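Local coordinates for possible periplasmic protein (Campylobacter jejuni, PDB 3RGC), which acts as a SurA-like periplasmic chaperone and probably has peptidyl-prolyl cis-trans isomerase activity, at residues V51-D54 with L55-D58. Numbering follows the deposited sequence.
Sequences VVND and LELD
The carboxylate of E56 folds back over the start of its own helix to take the backbone N-H of N53, with N53 N to E56 OE1 2.7 Å and the bond nearly straight at 171°. OE1 is met on its anti side, the donor lying 22° out of the carboxylate plane. Glutamate suits the place because its chain is long enough to run back from the first turn: CG is turned away from the carbonyl carbon (chi1 -70°) and the chain then extends. On the way it passes V52, whose CG1 lies 4.1 Å from E56 CB, a branched apolar group beside the methylene part of the glutamate. The same methyl carbon, 4.3 Å from L57 CB, brings V52 against L57, so that the two buried apolar side chains meet.

N53 occupies the N-cap of helix 54-67, and the glutamate three residues on grips its N-H, which is the glutamate half of a capping box. Asparagine is common at N-caps, though here its side chain makes no capping bond. Regular helical bonding starts at once, L57 N donating to N53 O at 2.9 Å and D58 N to D54 O at 2.7 Å. Acidic residues at D54, E56 and D58 suit this end, where the helix dipole probably favours negative charge.

Farther out, helix 86-107 of the SurA N-terminal region receives this turn. K101 forms a salt bridge with E56 OE2 and a hydrogen bond with V51 O, so that one lysine steadies both the capping carboxylate and the incoming loop. R90 forms a salt bridge with D58 OD1, while L57, a leucine suited to the buried face turned to this helix, packs against R90, F93 and K94, and V52 touches E98.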
loop_
_atom_site.group_PDB
_atom_site.type_symbol
_atom_site.label_atom_id
_atom_site.label_comp_id
_atom_site.label_asym_id
_atom_site.label_seq_id
_atom_site.Cartn_x
_atom_site.Cartn_y
_atom_site.Cartn_z
ATOM N N VAL B 51 -7.272 16.007 -31.671
ATOM C CA VAL B 51 -7.723 14.867 -32.471
ATOM C C VAL B 51 -7.194 13.517 -31.940
ATOM O O VAL B 51 -6.125 13.447 -31.350
ATOM C CB VAL B 51 -7.329 15.040 -33.965
ATOM C CG1 VAL B 51 -5.843 14.852 -34.135
ATOM C CG2 VAL B 51 -8.078 14.059 -34.826
ATOM N N VAL B 52 -7.957 12.455 -32.182
ATOM C CA VAL B 52 -7.590 11.092 -31.820
ATOM C C VAL B 52 -7.632 10.114 -33.029
ATOM O O VAL B 52 -8.678 9.924 -33.648
ATOM C CB VAL B 52 -8.558 10.573 -30.749
ATOM C CG1 VAL B 52 -8.218 9.145 -30.379
ATOM C CG2 VAL B 52 -8.563 11.504 -29.531
ATOM N N ASN B 53 -6.482 9.516 -33.344
ATOM C CA ASN B 53 -6.329 8.455 -34.348
ATOM C C ASN B 53 -7.032 7.186 -33.962
ATOM O O ASN B 53 -7.284 6.933 -32.785
ATOM C CB ASN B 53 -4.860 7.988 -34.391
ATOM C CG ASN B 53 -3.994 8.913 -35.114
ATOM O OD1 ASN B 53 -3.028 9.412 -34.572
ATOM N ND2 ASN B 53 -4.326 9.166 -36.372
ATOM N N ASP B 54 -7.206 6.315 -34.944
ATOM C CA ASP B 54 -7.554 4.938 -34.664
ATOM C C ASP B 54 -6.437 4.222 -33.917
ATOM O O ASP B 54 -6.714 3.454 -33.002
ATOM C CB ASP B 54 -7.918 4.219 -35.948
ATOM C CG ASP B 54 -9.250 4.692 -36.501
ATOM O OD1 ASP B 54 -10.265 3.993 -36.277
ATOM O OD2 ASP B 54 -9.286 5.778 -37.128
ATOM N N LEU B 55 -5.183 4.494 -34.271
ATOM C CA LEU B 55 -4.056 3.880 -33.561
ATOM C C LEU B 55 -3.902 4.368 -32.123
ATOM O O LEU B 55 -3.633 3.575 -31.241
ATOM C CB LEU B 55 -2.735 4.047 -34.309
ATOM C CG LEU B 55 -2.685 3.518 -35.747
ATOM C CD1 LEU B 55 -1.267 3.608 -36.278
ATOM C CD2 LEU B 55 -3.201 2.095 -35.842
ATOM N N GLU B 56 -4.053 5.665 -31.891
ATOM C CA GLU B 56 -4.137 6.167 -30.531
ATOM C C GLU B 56 -5.290 5.502 -29.804
ATOM O O GLU B 56 -5.153 5.106 -28.660
ATOM C CB GLU B 56 -4.407 7.662 -30.520
ATOM C CG GLU B 56 -3.274 8.514 -30.995
ATOM C CD GLU B 56 -3.656 9.964 -30.939
ATOM O OE1 GLU B 56 -4.425 10.398 -31.824
ATOM O OE2 GLU B 56 -3.229 10.651 -29.986
ATOM N N LEU B 57 -6.439 5.414 -30.471
ATOM C CA LEU B 57 -7.628 4.838 -29.855
ATOM C C LEU B 57 -7.374 3.385 -29.494
ATOM O O LEU B 57 -7.667 2.966 -28.374
ATOM C CB LEU B 57 -8.852 4.954 -30.763
ATOM C CG LEU B 57 -10.130 4.262 -30.264
ATOM C CD1 LEU B 57 -10.684 4.967 -29.057
ATOM C CD2 LEU B 57 -11.175 4.248 -31.338
ATOM N N ASP B 58 -6.797 2.634 -30.430
ATOM C CA ASP B 58 -6.491 1.223 -30.191
ATOM C C ASP B 58 -5.426 1.077 -29.123
ATOM O O ASP B 58 -5.501 0.184 -28.286
ATOM C CB ASP B 58 -6.016 0.524 -31.471
ATOM C CG ASP B 58 -7.119 0.373 -32.505
ATOM O OD1 ASP B 58 -8.309 0.449 -32.129
ATOM O OD2 ASP B 58 -6.792 0.173 -33.697
#